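PDB 1Y89: devB protein from Vibrio cholerae O1 biovar eltor str. N16961, which probably hydrolyses 6-phosphogluconolactone to 6-phosphogluconate in the pentose phosphate pathway. Local coordinates for residues V13-S16 against L17-M21; A49-P52 against Y53-I57. All coordinates share one frame; numbering follows the deposited sequence.

Interaction 1 of 2, residues V13-S16 against L17-M21. With PE5 (3,6,9,12,15,18,21,24-octaoxahexacosan-1-ol), chain F.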
loop_
_atom_site.group_PDB
_atom_site.type_symbol
_atom_site.label_atom_id
_atom_site.label_comp_id
_atom_site.label_asym_id
_atom_site.label_seq_id
_atom_site.Cartn_x
_atom_site.Cartn_y
_atom_site.Cartn_z
ATOM N N VAL A 13 2.413 10.704 -6.417
ATOM C CA VAL A 13 1.340 9.752 -6.827
ATOM C C VAL A 13 1.670 9.143 -8.169
ATOM O O VAL A 13 1.690 7.929 -8.338
ATOM C CB VAL A 13 -0.061 10.445 -6.940
ATOM C CG1 VAL A 13 -1.071 9.452 -7.501
ATOM C CG2 VAL A 13 -0.539 11.005 -5.559
ATOM N N VAL A 14 1.918 9.998 -9.157
ATOM C CA VAL A 14 2.099 9.508 -10.528
ATOM C C VAL A 14 3.419 8.724 -10.687
ATOM O O VAL A 14 3.479 7.773 -11.442
ATOM C CB VAL A 14 1.930 10.672 -11.492
ATOM C CG1 VAL A 14 2.474 10.353 -12.794
ATOM C CG2 VAL A 14 0.390 10.989 -11.603
ATOM N N LYS A 15 4.444 9.111 -9.930
ATOM C CA LYS A 15 5.700 8.353 -9.863
ATOM C C LYS A 15 5.437 6.923 -9.392
ATOM O O LYS A 15 5.952 5.978 -9.972
ATOM C CB LYS A 15 6.677 9.058 -8.909
ATOM C CG LYS A 15 8.039 8.325 -8.663
ATOM C CD LYS A 15 8.821 8.271 -9.980
ATOM C CE LYS A 15 10.328 7.867 -9.842
ATOM N NZ LYS A 15 10.606 6.830 -8.787
ATOM N N SER A 16 4.642 6.766 -8.330
ATOM C CA SER A 16 4.323 5.434 -7.819
ATOM C C SER A 16 3.622 4.612 -8.906
ATOM O O SER A 16 3.965 3.441 -9.144
ATOM C CB SER A 16 3.431 5.549 -6.576
ATOM O OG SER A 16 3.148 4.264 -6.088
ATOM N N LEU A 17 2.679 5.238 -9.614
ATOM C CA LEU A 17 1.959 4.536 -10.669
ATOM C C LEU A 17 2.875 4.128 -11.843
ATOM O O LEU A 17 2.742 3.024 -12.390
ATOM C CB LEU A 17 0.815 5.413 -11.172
ATOM C CG LEU A 17 -0.265 5.762 -10.140
ATOM C CD1 LEU A 17 -1.198 6.870 -10.692
ATOM C CD2 LEU A 17 -1.103 4.512 -9.723
ATOM N N ALA A 18 3.781 5.026 -12.224
ATOM C CA ALA A 18 4.676 4.777 -13.354
ATOM C C ALA A 18 5.659 3.662 -12.967
ATOM O O ALA A 18 6.016 2.808 -13.799
ATOM C CB ALA A 18 5.451 6.061 -13.693
ATOM N N ASP A 19 6.103 3.668 -11.707
ATOM C CA ASP A 19 7.005 2.573 -11.271
ATOM C C ASP A 19 6.296 1.231 -11.365
ATOM O O ASP A 19 6.908 0.240 -11.783
ATOM C CB ASP A 19 7.570 2.796 -9.878
ATOM C CG ASP A 19 8.571 3.961 -9.836
ATOM O OD1 ASP A 19 9.123 4.330 -10.903
ATOM O OD2 ASP A 19 8.803 4.479 -8.738
ATOM N N ASP A 20 5.015 1.201 -11.012
ATOM C CA ASP A 20 4.242 -0.048 -11.106
ATOM C C ASP A 20 4.075 -0.447 -12.576
ATOM O O ASP A 20 4.220 -1.615 -12.914
ATOM C CB ASP A 20 2.859 0.128 -10.455
ATOM C CG ASP A 20 2.894 -0.019 -8.949
ATOM O OD1 ASP A 20 3.980 -0.253 -8.386
ATOM O OD2 ASP A 20 1.835 0.108 -8.312
HETATM N N MSE A 21 3.784 0.532 -13.437
HETATM C CA MSE A 21 3.635 0.281 -14.878
HETATM C C MSE A 21 4.910 -0.377 -15.441
HETATM O O MSE A 21 4.852 -1.348 -16.195
HETATM C CB MSE A 21 3.332 1.604 -15.597
HETATM C CG MSE A 21 2.737 1.473 -16.960
HETATM SE SE MSE A 21 0.830 0.966 -16.748
HETATM C CE MSE A 21 0.051 2.585 -16.389
HETATM O O1 PE5 F . 6.171 -7.722 -10.182
HETATM C C1 PE5 F . 4.806 -7.368 -10.447
HETATM C C2 PE5 F . 4.707 -5.900 -10.843
HETATM O O2 PE5 F . 3.558 -5.296 -10.248
HETATM C C3 PE5 F . 3.781 -4.015 -9.682
HETATM C C4 PE5 F . 2.541 -3.658 -8.900
HETATM O O3 PE5 F . 2.698 -4.019 -7.533
HETATM O O HOH W 1 1.416 2.584 -7.407
HETATM O O HOH W 2 5.233 1.878 -6.863
#

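Interaction 2 of 2, residues A49-P52 against Y53-I57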
loop_
_atom_site.group_PDB
_atom_site.type_symbol
_atom_site.label_atom_id
_atom_site.label_comp_id
_atom_site.label_asym_id
_atom_site.label_seq_id
_atom_site.Cartn_x
_atom_site.Cartn_y
_atom_site.Cartn_z
ATOM N N ALA A 49 5.722 9.152 -20.835
ATOM C CA ALA A 49 6.380 9.569 -22.077
ATOM C C ALA A 49 7.771 10.173 -21.840
ATOM O O ALA A 49 8.509 10.458 -22.791
ATOM C CB ALA A 49 5.468 10.598 -22.840
ATOM N N SER A 50 8.134 10.422 -20.585
ATOM C CA SER A 50 9.439 11.025 -20.282
ATOM C C SER A 50 10.456 9.909 -20.083
ATOM O O SER A 50 10.089 8.752 -19.831
ATOM C CB SER A 50 9.374 11.812 -18.962
ATOM O OG SER A 50 9.262 10.895 -17.875
ATOM N N GLN A 51 11.727 10.258 -20.154
ATOM C CA GLN A 51 12.785 9.349 -19.696
ATOM C C GLN A 51 12.709 9.197 -18.176
ATOM O O GLN A 51 12.488 10.199 -17.473
ATOM C CB GLN A 51 14.170 9.865 -20.122
ATOM C CG GLN A 51 14.343 9.914 -21.656
ATOM C CD GLN A 51 13.875 8.624 -22.393
ATOM O OE1 GLN A 51 14.062 7.496 -21.908
ATOM N NE2 GLN A 51 13.245 8.802 -23.547
ATOM N N PRO A 52 12.950 7.971 -17.658
ATOM C CA PRO A 52 13.405 6.780 -18.403
ATOM C C PRO A 52 12.249 5.864 -18.874
ATOM O O PRO A 52 12.498 4.906 -19.613
ATOM C CB PRO A 52 14.246 6.034 -17.360
ATOM C CG PRO A 52 13.503 6.292 -16.061
ATOM C CD PRO A 52 12.805 7.672 -16.216
ATOM N N TYR A 53 11.020 6.186 -18.482
ATOM C CA TYR A 53 9.842 5.329 -18.753
ATOM C C TYR A 53 9.593 5.034 -20.215
ATOM O O TYR A 53 9.292 3.880 -20.570
ATOM C CB TYR A 53 8.575 5.901 -18.091
ATOM C CG TYR A 53 8.744 6.011 -16.588
ATOM C CD1 TYR A 53 8.674 4.884 -15.785
ATOM C CD2 TYR A 53 9.071 7.244 -15.988
ATOM C CE1 TYR A 53 8.866 4.965 -14.373
ATOM C CE2 TYR A 53 9.276 7.341 -14.581
ATOM C CZ TYR A 53 9.155 6.198 -13.792
ATOM O OH TYR A 53 9.319 6.255 -12.434
ATOM N N ALA A 54 9.717 6.065 -21.056
ATOM C CA ALA A 54 9.425 5.930 -22.490
ATOM C C ALA A 54 10.233 4.756 -23.079
ATOM O O ALA A 54 9.734 3.970 -23.882
ATOM C CB ALA A 54 9.767 7.255 -23.251
ATOM N N ASN A 55 11.477 4.648 -22.662
ATOM C CA ASN A 55 12.341 3.604 -23.204
ATOM C C ASN A 55 12.424 2.314 -22.387
ATOM O O ASN A 55 12.606 1.249 -22.969
ATOM C CB ASN A 55 13.740 4.175 -23.496
ATOM C CG ASN A 55 13.746 5.053 -24.759
ATOM O OD1 ASN A 55 13.781 6.282 -24.678
ATOM N ND2 ASN A 55 13.657 4.414 -25.934
ATOM N N ASP A 56 12.313 2.411 -21.057
ATOM C CA ASP A 56 12.496 1.245 -20.196
ATOM C C ASP A 56 11.229 0.393 -20.077
ATOM O O ASP A 56 11.310 -0.815 -19.836
ATOM C CB ASP A 56 12.939 1.665 -18.798
ATOM C CG ASP A 56 14.366 2.234 -18.774
ATOM O OD1 ASP A 56 15.032 2.259 -19.821
ATOM O OD2 ASP A 56 14.790 2.661 -17.696
ATOM N N ILE A 57 10.064 1.021 -20.190
ATOM C CA ILE A 57 8.826 0.250 -20.074
ATOM C C ILE A 57 8.720 -0.675 -21.297
ATOM O O ILE A 57 8.904 -0.241 -22.437
ATOM C CB ILE A 57 7.576 1.149 -19.932
ATOM C CG1 ILE A 57 7.654 1.878 -18.579
ATOM C CG2 ILE A 57 6.273 0.292 -20.091
ATOM C CD1 ILE A 57 6.421 2.755 -18.255
#

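Interaction 1 of 2, residues V13-S16 against L17-M21
K15 and D19, V13 and L17, and S16 and D20 are three i to i+4 pairs on adjoining turns of helix 10-25, an amphipathic helix packed on the sheet and on helix 39-48. On the solvent side NZ of K15 forms a salt bridge with OD2 of D19 at 3.0 Å, using the syn lone pair of that oxygen. With CG lying opposite the backbone N, the lysine chain leaves the helix and then folds back at chi2 (65°), which brings its ammonium to the OD2 side of the carboxylate, near its plane. The second oxygen, OD1 of D19, is probably hydrogen-bonded to Y53 OH, so each oxygen has a partner.

S16 and D20 meet through water instead. Water 1 lies 2.7 Å from S16 OG and donates to D20 OD2 at 2.7 Å; water 2 donates to S16 O at 3.0 Å and to D20 OD1 at 2.9 Å. D20 OD2 also pairs with R186, a neighbouring charge that would tend to favour the ionised carboxylate. A polyethylene glycol fragment, probably from the crystallisation medium, approaches here, its C4 lying 3.7 Å from D20 CG.

The helix forms the crossover between parallel strands 2-7 and 31-35 of a Rossmann-like mixed sheet, and its apolar flank faces that sheet. V13 CG1 lies alongside L17 CD1 at 4.1 Å, the two side chains pointing the same way and both resting on Y228, while L17 reaches W134 as well. V14 and A18 turn instead to L47 of helix 39-48. Beneath all of this runs the regular backbone ladder, L17 N to V13 O, A18 N to V14 O, D19 N to K15 O and D20 N to S16 O, with N-H...O angles from 154° to 160°.

Interaction 2 of 2, residues A49-P52 against Y53-I57
S50 and P52 offer their carbonyls to A54 and D56 as the loop after helix 39-48 winds, past a cis peptide bond before P52, into the single turn of helix 53-56.

Backbone bonds define the turn. A54 N donates to S50 O at 3.0 Å, approaching from above the carbonyl plane rather than on a lone pair. D56 N reaches P52 O at 2.9 Å, nearly in line with the C=O bond, and N55 N adds a weak bond to the same oxygen at 3.2 Å.

One side-chain hydrogen bond bridges the outer face: Q51 NE2 to N55 OD1, 2.8 Å, with a bent N-H...O angle of 133°. The glutamine chain bends at chi2 (-47°), bringing its amide alongside that of N55 with the planes 26° apart. The donor sits in the carbonyl plane of N55, while the acceptor is tilted out of the amide plane of Q51.

The remaining contacts are van der Waals. P52 CD lies 3.8 Å from Y53 CD2, obliquely to the ring, whereas S50 OG, hydrogen-bonded to L47 O, approaches the ring edge. A54 directs its methyl toward the preceding loop, where CB stops 3.5 Å from A49 O.

Interaction 1 is partly buried, with four of its eight touching residues enclosed, whereas interaction 2 is a surface contact in which Y53 is the one buried member. Both rely on i to i+4 spacing, but the chemistry follows position: the longer helix combines a salt bridge, water bridges and an apolar flank facing the sheet, while the one-turn helix uses an amide pair and a proline. Their centres lie 12 Å apart. The Y53 ring bridges them, its OH also packing 3.2 Å from K15 CD and its CE1 3.6 Å from A18 O. Further along both segments, at their last residues, M21 CG meets I57 CD1 at 4.1 Å. Helix 39-48 borders both.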